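Local coordinates for protein probable aminotransferase (Pseudomonas aeruginosa, PDB 5YKR) that belongs to the class-III aminotransferases, enzymes of the pyridoxal-phosphate-dependent fold that carry their cofactor on a lysine, at residues Gly270-Ala274 against His275-Pro279; Glu345-Glu349 against Asp350-His354; Phe356-Ala359 against Ala360-Glu363; Ala431-Cys434 against Pro435-Ala439. One frame throughout, in Å; residues are numbered along the deposited sequence.

In the fold
Interactions 2, 3 and 4 lie on one side of the chain's centre, with interaction 4 touching both of the others. Interaction 2 caps the start of helix 349-372, and interaction 3 is two turns of the same helix, its centre 15 Å away. The turn of interaction 4 is centred 12 Å from interaction 2 and 9 Å from interaction 3. His354 NE2 probably hydrogen-bonds Thr437 O at 2.8 Å, while Leu358 CD1 packs 3.4 Å from Ala439 N. Interaction 1 stands apart, its nearest atoms about 6 Å from interaction 2 and about 12 Å from interaction 4; it leads into strand 281-284, shortly before Lys286, the lysine modified by the pyridoxal phosphate cofactor.

Interaction 1: residues Gly270-Ala274 against His275-Pro279; sequences GYSGA and HGLEP
His275 stacks its ring on that of Tyr271 where the short helix 270-275 ends in a glycine-containing C-cap turn. The rings form an offset stack, with centroids 4.0 Å apart and planes inclined by 26°; His275 CD2 lies over the middle of the tyrosine ring, while Tyr271 CZ sits over one face of the imidazole nearer its rim. The tyrosine ring reaches this place because its CG is anti to the backbone N (chi1 -175°). Alongside this, in the backbone, His275 N donates to Tyr271 O at 2.9 Å, an ordinary helical bond that holds the two residues one turn apart. Gly276 then leaves the helix with positive phi, a conformation that glycine adopts more easily than residues with a side chain. The chain doubles back so that Leu277 N reaches Ser272 O at 3.0 Å, in the carbonyl plane and on a lone pair. This is the 6→1 bond of a Schellman-like C-cap that lacks the second bond, Gly276 N lying 3.8 Å from Gly273 O. Leu277 points toward the helix, its CD1 3.7 Å from Tyr271 CD1 at the ring edge and 3.8 Å from Ser272 OG. Glu278 turns outward, where it forms a salt bridge with Arg250. Pro279, like Ser272, packs on Ile258 of strand 255-259, and its CG comes to 4.2 Å from Ser272 OG.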
loop_
_atom_site.group_PDB
_atom_site.type_symbol
_atom_site.label_atom_id
_atom_site.label_comp_id
_atom_site.label_asym_id
_atom_site.label_seq_id
_atom_site.Cartn_x
_atom_site.Cartn_y
_atom_site.Cartn_z
ATOM N N GLY A 270 -11.689 16.703 -10.340
ATOM C CA GLY A 270 -11.506 15.651 -11.310
ATOM C C GLY A 270 -12.330 15.836 -12.597
ATOM O O GLY A 270 -13.033 16.824 -12.805
ATOM N N TYR A 271 -12.172 14.869 -13.480
ATOM C CA TYR A 271 -12.991 14.787 -14.679
ATOM C C TYR A 271 -14.470 14.731 -14.304
ATOM O O TYR A 271 -15.324 15.374 -14.947
ATOM C CB TYR A 271 -12.584 13.555 -15.525
ATOM C CG TYR A 271 -13.292 13.450 -16.859
ATOM C CD1 TYR A 271 -14.577 12.959 -16.958
ATOM C CD2 TYR A 271 -12.678 13.922 -18.027
ATOM C CE1 TYR A 271 -15.223 12.866 -18.193
ATOM C CE2 TYR A 271 -13.329 13.849 -19.262
ATOM C CZ TYR A 271 -14.623 13.336 -19.322
ATOM O OH TYR A 271 -15.351 13.246 -20.486
ATOM N N SER A 272 -14.775 13.948 -13.251
ATOM C CA SER A 272 -16.163 13.748 -12.827
ATOM C C SER A 272 -16.817 15.063 -12.474
ATOM O O SER A 272 -17.946 15.325 -12.862
ATOM C CB SER A 272 -16.249 12.781 -11.654
ATOM O OG SER A 272 -15.843 11.454 -12.000
ATOM N N GLY A 273 -16.108 15.915 -11.736
ATOM C CA GLY A 273 -16.657 17.228 -11.386
ATOM C C GLY A 273 -16.752 18.170 -12.581
ATOM O O GLY A 273 -17.742 18.902 -12.693
ATOM N N ALA A 274 -15.782 18.103 -13.481
ATOM C CA ALA A 274 -15.747 19.006 -14.631
ATOM C C ALA A 274 -16.840 18.660 -15.669
ATOM O O ALA A 274 -17.283 19.565 -16.358
ATOM C CB ALA A 274 -14.387 18.963 -15.277
ATOM N N HIS A 275 -17.245 17.387 -15.736
ATOM C CA HIS A 275 -18.162 16.891 -16.770
ATOM C C HIS A 275 -19.462 16.348 -16.215
ATOM O O HIS A 275 -20.228 15.718 -16.954
ATOM C CB HIS A 275 -17.434 15.841 -17.665
ATOM C CG HIS A 275 -16.294 16.436 -18.399
ATOM N ND1 HIS A 275 -16.439 17.191 -19.549
ATOM C CD2 HIS A 275 -14.988 16.511 -18.072
ATOM C CE1 HIS A 275 -15.254 17.650 -19.921
ATOM N NE2 HIS A 275 -14.353 17.239 -19.052
ATOM N N GLY A 276 -19.731 16.574 -14.935
ATOM C CA GLY A 276 -21.020 16.139 -14.379
ATOM C C GLY A 276 -21.257 14.643 -14.322
ATOM O O GLY A 276 -22.394 14.213 -14.437
ATOM N N LEU A 277 -20.215 13.849 -14.103
ATOM C CA LEU A 277 -20.427 12.413 -13.948
ATOM C C LEU A 277 -21.070 12.133 -12.590
ATOM O O LEU A 277 -21.016 12.965 -11.677
ATOM C CB LEU A 277 -19.151 11.611 -14.115
ATOM C CG LEU A 277 -18.385 11.799 -15.422
ATOM C CD1 LEU A 277 -17.217 10.783 -15.512
ATOM C CD2 LEU A 277 -19.282 11.723 -16.662
ATOM N N GLU A 278 -21.642 10.949 -12.481
ATOM C CA GLU A 278 -22.362 10.492 -11.291
ATOM C C GLU A 278 -21.812 9.119 -10.850
ATOM O O GLU A 278 -22.492 8.113 -10.932
ATOM C CB GLU A 278 -23.871 10.430 -11.566
ATOM C CG GLU A 278 -24.469 11.786 -11.830
ATOM C CD GLU A 278 -25.916 11.696 -12.283
ATOM O OE1 GLU A 278 -26.751 11.309 -11.485
ATOM O OE2 GLU A 278 -26.207 11.956 -13.465
ATOM N N PRO A 279 -20.567 9.090 -10.359
ATOM C CA PRO A 279 -19.951 7.802 -9.933
ATOM C C PRO A 279 -20.707 7.196 -8.756
ATOM O O PRO A 279 -21.195 7.927 -7.913
ATOM C CB PRO A 279 -18.539 8.193 -9.493
ATOM C CG PRO A 279 -18.587 9.646 -9.360
ATOM C CD PRO A 279 -19.712 10.251 -10.091
#

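Interaction 2: residues Glu345-Glu349 against Asp350-His354; sequences EVMTE and DAYRH
Thr348 is the N-cap of helix 349-372, and its hydroxyl closes the first turn: Ala351 N donates to Thr348 OG1 at 3.1 Å with an N-H...O angle of 156°. With chi1 at 65°, OG1 lies between the backbone N and the carbonyl carbon, turned to this amide, which has no earlier helical carbonyl to use. Threonine suits the place since its short side chain bears an acceptor close to the backbone. The main chain takes over at Tyr352 N, which meets Thr348 O at 3.0 Å; that oxygen also lies at the edge of the Tyr352 ring, 3.3 Å from CD1. On the exposed side, Arg353 grips Asp350 OD1 end-on with both NH1 (2.8 Å) and NH2 (3.1 Å), and NH2 also forms a salt bridge with Glu349 OE2 at 3.3 Å. Both oxygens lie near the guanidinium plane, though the Glu349 carboxylate is turned 75° against it. Acids in the first turn would probably interact favourably with the helix dipole. Inward, Met347 runs alongside Tyr352, whose hydroxyl bonds Ile264 O. Val346, near the end of the preceding helix, packs on Val96 of helix 94-104.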
loop_
_atom_site.group_PDB
_atom_site.type_symbol
_atom_site.label_atom_id
_atom_site.label_comp_id
_atom_site.label_asym_id
_atom_site.label_seq_id
_atom_site.Cartn_x
_atom_site.Cartn_y
_atom_site.Cartn_z
ATOM N N GLU A 345 -4.585 23.983 0.552
ATOM C CA GLU A 345 -3.586 24.947 0.108
ATOM C C GLU A 345 -3.035 24.746 -1.279
ATOM O O GLU A 345 -2.512 25.712 -1.855
ATOM C CB GLU A 345 -2.420 25.012 1.104
ATOM C CG GLU A 345 -2.832 25.218 2.541
ATOM C CD GLU A 345 -3.485 26.552 2.824
ATOM O OE1 GLU A 345 -3.225 27.536 2.082
ATOM O OE2 GLU A 345 -4.257 26.597 3.781
ATOM N N VAL A 346 -3.159 23.543 -1.847
ATOM C CA VAL A 346 -2.464 23.225 -3.093
ATOM C C VAL A 346 -3.407 23.035 -4.285
ATOM O O VAL A 346 -3.199 23.596 -5.330
ATOM C CB VAL A 346 -1.558 21.988 -2.897
ATOM C CG1 VAL A 346 -0.861 21.593 -4.179
ATOM C CG2 VAL A 346 -0.528 22.263 -1.815
ATOM N N MET A 347 -4.425 22.191 -4.135
ATOM C CA MET A 347 -5.338 21.802 -5.222
ATOM C C MET A 347 -6.455 22.816 -5.362
ATOM O O MET A 347 -7.632 22.510 -5.150
ATOM C CB MET A 347 -5.892 20.405 -4.923
ATOM C CG MET A 347 -4.858 19.348 -5.018
ATOM S SD MET A 347 -5.436 17.690 -4.712
ATOM C CE MET A 347 -6.666 17.477 -5.963
ATOM N N THR A 348 -6.059 24.038 -5.701
ATOM C CA THR A 348 -6.963 25.165 -5.789
ATOM C C THR A 348 -7.289 25.522 -7.238
ATOM O O THR A 348 -6.618 25.123 -8.172
ATOM C CB THR A 348 -6.347 26.409 -5.127
ATOM O OG1 THR A 348 -5.182 26.788 -5.886
ATOM C CG2 THR A 348 -6.002 26.105 -3.695
ATOM N N GLU A 349 -8.332 26.334 -7.396
ATOM C CA GLU A 349 -8.713 26.816 -8.735
ATOM C C GLU A 349 -7.542 27.597 -9.341
ATOM O O GLU A 349 -7.267 27.465 -10.527
ATOM C CB GLU A 349 -9.956 27.739 -8.657
ATOM C CG GLU A 349 -10.394 28.356 -9.984
ATOM C CD GLU A 349 -11.709 29.141 -9.842
ATOM O OE1 GLU A 349 -12.749 28.450 -9.863
ATOM O OE2 GLU A 349 -11.735 30.410 -9.683
ATOM N N ASP A 350 -6.850 28.415 -8.546
ATOM C CA ASP A 350 -5.737 29.202 -9.082
ATOM C C ASP A 350 -4.582 28.315 -9.555
ATOM O O ASP A 350 -3.940 28.572 -10.580
ATOM C CB ASP A 350 -5.190 30.199 -8.037
ATOM C CG ASP A 350 -6.092 31.379 -7.756
ATOM O OD1 ASP A 350 -7.039 31.656 -8.499
ATOM O OD2 ASP A 350 -5.825 32.108 -6.744
ATOM N N ALA A 351 -4.317 27.263 -8.786
ATOM C CA ALA A 351 -3.243 26.323 -9.142
ATOM C C ALA A 351 -3.569 25.680 -10.499
ATOM O O ALA A 351 -2.719 25.601 -11.394
ATOM C CB ALA A 351 -3.072 25.270 -8.075
ATOM N N TYR A 352 -4.805 25.193 -10.609
ATOM C CA TYR A 352 -5.197 24.538 -11.845
ATOM C C TYR A 352 -5.198 25.518 -13.031
ATOM O O TYR A 352 -4.852 25.151 -14.133
ATOM C CB TYR A 352 -6.508 23.813 -11.695
ATOM C CG TYR A 352 -6.396 22.416 -11.107
ATOM C CD1 TYR A 352 -6.493 22.192 -9.731
ATOM C CD2 TYR A 352 -6.279 21.315 -11.929
ATOM C CE1 TYR A 352 -6.453 20.903 -9.203
ATOM C CE2 TYR A 352 -6.191 20.038 -11.406
ATOM C CZ TYR A 352 -6.297 19.828 -10.063
ATOM O OH TYR A 352 -6.297 18.542 -9.576
ATOM N N ARG A 353 -5.602 26.756 -12.811
ATOM C CA ARG A 353 -5.587 27.730 -13.882
ATOM C C ARG A 353 -4.197 27.853 -14.477
ATOM O O ARG A 353 -4.016 27.860 -15.711
ATOM C CB ARG A 353 -6.109 29.073 -13.407
ATOM C CG ARG A 353 -6.218 30.089 -14.540
ATOM C CD ARG A 353 -6.850 31.435 -14.093
ATOM N NE ARG A 353 -7.945 31.298 -13.115
ATOM C CZ ARG A 353 -7.821 31.499 -11.789
ATOM N NH1 ARG A 353 -6.694 31.985 -11.248
ATOM N NH2 ARG A 353 -8.853 31.277 -11.009
ATOM N N HIS A 354 -3.208 28.002 -13.606
ATOM C CA HIS A 354 -1.817 28.076 -14.040
ATOM C C HIS A 354 -1.400 26.796 -14.763
ATOM O O HIS A 354 -0.789 26.832 -15.846
ATOM C CB HIS A 354 -0.901 28.314 -12.849
ATOM C CG HIS A 354 0.556 28.329 -13.196
ATOM N ND1 HIS A 354 1.185 29.474 -13.638
ATOM C CD2 HIS A 354 1.504 27.369 -13.161
ATOM C CE1 HIS A 354 2.449 29.197 -13.883
ATOM N NE2 HIS A 354 2.666 27.928 -13.609
#

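Interaction 3: residues Phe356-Ala359 against Ala360-Glu363; sequences FQLA and AQLE
From Phe356 to Glu363 the backbone makes two turns of alpha helix, each amide of the second half bonded to the carbonyl four residues back, from Ala360 N to Phe356 O (2.8 Å) through to Glu363 N to Ala359 O (2.8 Å). These turns belong to the long helix 349-372, and the side chains divide by face. On the buried side are Leu358, Ala359 and Leu362. Ala359, whose methyl is small enough for a close approach, lies against Val386 of strand 385-389, and Leu362 bridges that strand and helix 439-456. Gln361 and Leu358, three residues apart, lie side by side and point the same way. Gln361 carries its CG anti to the backbone N (chi1 177°) and is extended beyond it, which sends the amide along the helix flank toward helix 439-456; its NE2 makes a weak hydrogen bond to Ala439 O. A flexible polar side chain suits this border between core and surface. Glu363 is likewise extended, and its carboxylate forms salt bridges with Arg367 and Arg381, one on each oxygen. Ala360 tucks its CB 3.3 Å from Phe356 O, and Leu358 CD1 touches Gln361 OE1 at 3.4 Å.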
loop_
_atom_site.group_PDB
_atom_site.type_symbol
_atom_site.label_atom_id
_atom_site.label_comp_id
_atom_site.label_asym_id
_atom_site.label_seq_id
_atom_site.Cartn_x
_atom_site.Cartn_y
_atom_site.Cartn_z
ATOM N N PHE A 356 -3.187 24.638 -16.321
ATOM C CA PHE A 356 -3.876 24.518 -17.640
ATOM C C PHE A 356 -3.234 25.441 -18.689
ATOM O O PHE A 356 -3.058 25.061 -19.841
ATOM C CB PHE A 356 -5.342 24.918 -17.549
ATOM C CG PHE A 356 -6.215 24.056 -16.715
ATOM C CD1 PHE A 356 -5.871 22.764 -16.372
ATOM C CD2 PHE A 356 -7.424 24.566 -16.270
ATOM C CE1 PHE A 356 -6.713 21.971 -15.631
ATOM C CE2 PHE A 356 -8.282 23.803 -15.487
ATOM C CZ PHE A 356 -7.916 22.480 -15.184
ATOM N N GLN A 357 -2.892 26.662 -18.281
ATOM C CA GLN A 357 -2.271 27.582 -19.230
ATOM C C GLN A 357 -0.948 26.999 -19.781
ATOM O O GLN A 357 -0.667 27.028 -20.993
ATOM C CB GLN A 357 -2.021 28.946 -18.550
ATOM C CG GLN A 357 -1.247 29.951 -19.381
ATOM C CD GLN A 357 -0.888 31.176 -18.575
ATOM O OE1 GLN A 357 0.284 31.402 -18.216
ATOM N NE2 GLN A 357 -1.881 31.988 -18.297
ATOM N N LEU A 358 -0.128 26.484 -18.868
ATOM C CA LEU A 358 1.181 25.959 -19.263
ATOM C C LEU A 358 1.025 24.661 -20.069
ATOM O O LEU A 358 1.757 24.442 -21.040
ATOM C CB LEU A 358 2.125 25.804 -18.061
ATOM C CG LEU A 358 2.817 27.048 -17.489
ATOM C CD1 LEU A 358 3.815 27.577 -18.495
ATOM C CD2 LEU A 358 1.840 28.160 -17.220
ATOM N N ALA A 359 0.066 23.815 -19.667
ATOM C CA ALA A 359 -0.195 22.576 -20.411
ATOM C C ALA A 359 -0.720 22.863 -21.820
ATOM O O ALA A 359 -0.339 22.192 -22.778
ATOM C CB ALA A 359 -1.106 21.668 -19.619
ATOM N N ALA A 360 -1.582 23.866 -21.952
ATOM C CA ALA A 360 -2.074 24.257 -23.271
ATOM C C ALA A 360 -0.968 24.745 -24.149
ATOM O O ALA A 360 -0.941 24.425 -25.330
ATOM C CB ALA A 360 -3.140 25.309 -23.133
ATOM N N GLN A 361 -0.023 25.496 -23.576
ATOM C CA GLN A 361 1.139 25.976 -24.321
ATOM C C GLN A 361 1.963 24.767 -24.819
ATOM O O GLN A 361 2.411 24.713 -25.945
ATOM C CB GLN A 361 1.981 26.917 -23.437
ATOM C CG GLN A 361 3.300 27.461 -24.044
ATOM C CD GLN A 361 4.267 28.057 -22.997
ATOM O OE1 GLN A 361 3.868 28.302 -21.851
ATOM N NE2 GLN A 361 5.537 28.288 -23.390
ATOM N N LEU A 362 2.171 23.790 -23.936
ATOM C CA LEU A 362 2.980 22.621 -24.259
ATOM C C LEU A 362 2.297 21.806 -25.375
ATOM O O LEU A 362 2.954 21.407 -26.354
ATOM C CB LEU A 362 3.222 21.789 -22.971
ATOM C CG LEU A 362 4.255 20.661 -23.103
ATOM C CD1 LEU A 362 4.939 20.424 -21.746
ATOM C CD2 LEU A 362 3.623 19.391 -23.638
ATOM N N GLU A 363 0.987 21.600 -25.229
ATOM C CA GLU A 363 0.178 20.893 -26.219
ATOM C C GLU A 363 0.265 21.584 -27.594
ATOM O O GLU A 363 0.514 20.941 -28.600
ATOM C CB GLU A 363 -1.281 20.865 -25.767
ATOM C CG GLU A 363 -2.241 20.240 -26.785
ATOM C CD GLU A 363 -3.702 20.555 -26.485
ATOM O OE1 GLU A 363 -4.000 21.415 -25.613
ATOM O OE2 GLU A 363 -4.554 19.902 -27.114
#

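Interaction 4: residues Ala431-Cys434 against Pro435-Ala439; sequences ALTC and PATRA
Cys434 and Thr437 are tightly joined by two bonds that run in opposite directions. Thr437 N donates to Cys434 O at 3.0 Å, from well above the carbonyl plane, closing a type I beta turn; the Thr437 side chain adds the second, Cys434 N pointing almost straight at Thr437 OG1, 2.9 Å away with an angle of 172°. That hydroxyl donates to a water at 2.7 Å, and the water donates to Leu432 O; OG1 serves both as acceptor and donor, the reason a threonine suits this buried corner. Its placement follows from chi1 of -47°, which sets OG1 beside its own backbone N, facing Cys434 N. The peptide link holds Pro435 CD 3.2 Å from Cys434 CB, and the ring's fixed phi of -60° fits the second position of such a turn. The outer side is looser: Ala436 offers a methyl 4.0 Å from Cys434 SG and otherwise faces solvent, and the exposed Arg438, at the N-cap of the next helix, turns away to a salt bridge with Asp441. The turn joins strand 430-432 to helix 439-456. Helix 349-372 covers it through Met355, which touches Pro435 and whose carbonyl oxygen bonds Thr433 OG1, with Leu358 and Ala359 packed on Thr433.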
loop_
_atom_site.group_PDB
_atom_site.type_symbol
_atom_site.label_atom_id
_atom_site.label_comp_id
_atom_site.label_asym_id
_atom_site.label_seq_id
_atom_site.Cartn_x
_atom_site.Cartn_y
_atom_site.Cartn_z
ATOM N N ALA A 431 3.594 14.758 -20.536
ATOM C CA ALA A 431 4.193 15.806 -19.709
ATOM C C ALA A 431 3.074 16.356 -18.837
ATOM O O ALA A 431 1.919 16.520 -19.279
ATOM C CB ALA A 431 4.739 16.936 -20.581
ATOM N N LEU A 432 3.430 16.603 -17.580
ATOM C CA LEU A 432 2.510 17.095 -16.590
ATOM C C LEU A 432 3.039 18.435 -16.060
ATOM O O LEU A 432 4.221 18.531 -15.685
ATOM C CB LEU A 432 2.463 16.024 -15.452
ATOM C CG LEU A 432 1.438 16.231 -14.340
ATOM C CD1 LEU A 432 -0.026 16.342 -14.804
ATOM C CD2 LEU A 432 1.615 15.090 -13.386
ATOM N N THR A 433 2.165 19.424 -15.991
ATOM C CA THR A 433 2.523 20.725 -15.422
ATOM C C THR A 433 2.064 20.818 -13.969
ATOM O O THR A 433 1.134 20.133 -13.559
ATOM C CB THR A 433 1.894 21.876 -16.228
ATOM O OG1 THR A 433 0.481 21.757 -16.177
ATOM C CG2 THR A 433 2.345 21.834 -17.658
ATOM N N CYS A 434 2.784 21.630 -13.196
ATOM C CA CYS A 434 2.462 21.893 -11.806
ATOM C C CYS A 434 2.509 23.395 -11.553
ATOM O O CYS A 434 2.905 24.157 -12.438
ATOM C CB CYS A 434 3.419 21.132 -10.869
ATOM S SG CYS A 434 5.096 21.684 -10.862
ATOM N N PRO A 435 2.128 23.836 -10.353
ATOM C CA PRO A 435 2.138 25.298 -10.111
ATOM C C PRO A 435 3.498 25.959 -10.263
ATOM O O PRO A 435 3.544 27.148 -10.591
ATOM C CB PRO A 435 1.626 25.404 -8.673
ATOM C CG PRO A 435 0.751 24.239 -8.524
ATOM C CD PRO A 435 1.454 23.126 -9.262
ATOM N N ALA A 436 4.588 25.183 -10.069
ATOM C CA ALA A 436 5.954 25.695 -10.195
ATOM C C ALA A 436 6.509 25.674 -11.652
ATOM O O ALA A 436 7.573 26.256 -11.917
ATOM C CB ALA A 436 6.886 24.942 -9.287
ATOM N N THR A 437 5.803 25.023 -12.580
ATOM C CA THR A 437 6.241 25.022 -13.984
ATOM C C THR A 437 6.209 26.455 -14.538
ATOM O O THR A 437 5.300 27.246 -14.198
ATOM C CB THR A 437 5.375 24.091 -14.846
ATOM O OG1 THR A 437 5.238 22.821 -14.150
ATOM C CG2 THR A 437 5.967 23.931 -16.256
ATOM N N ARG A 438 7.232 26.813 -15.298
ATOM C CA ARG A 438 7.312 28.147 -15.885
ATOM C C ARG A 438 7.230 28.052 -17.404
ATOM O O ARG A 438 7.550 27.011 -17.996
ATOM C CB ARG A 438 8.663 28.775 -15.503
ATOM C CG ARG A 438 8.895 28.984 -14.011
ATOM C CD ARG A 438 10.373 29.237 -13.693
ATOM N NE ARG A 438 11.256 28.203 -14.293
ATOM C CZ ARG A 438 12.593 28.155 -14.229
ATOM N NH1 ARG A 438 13.285 29.084 -13.562
ATOM N NH2 ARG A 438 13.242 27.138 -14.811
ATOM N N ALA A 439 6.831 29.148 -18.038
ATOM C CA ALA A 439 6.743 29.189 -19.500
ATOM C C ALA A 439 8.061 28.791 -20.166
ATOM O O ALA A 439 8.072 28.044 -21.148
ATOM C CB ALA A 439 6.329 30.578 -19.941
HETATM O O HOH W 1 6.195 20.291 -14.534
#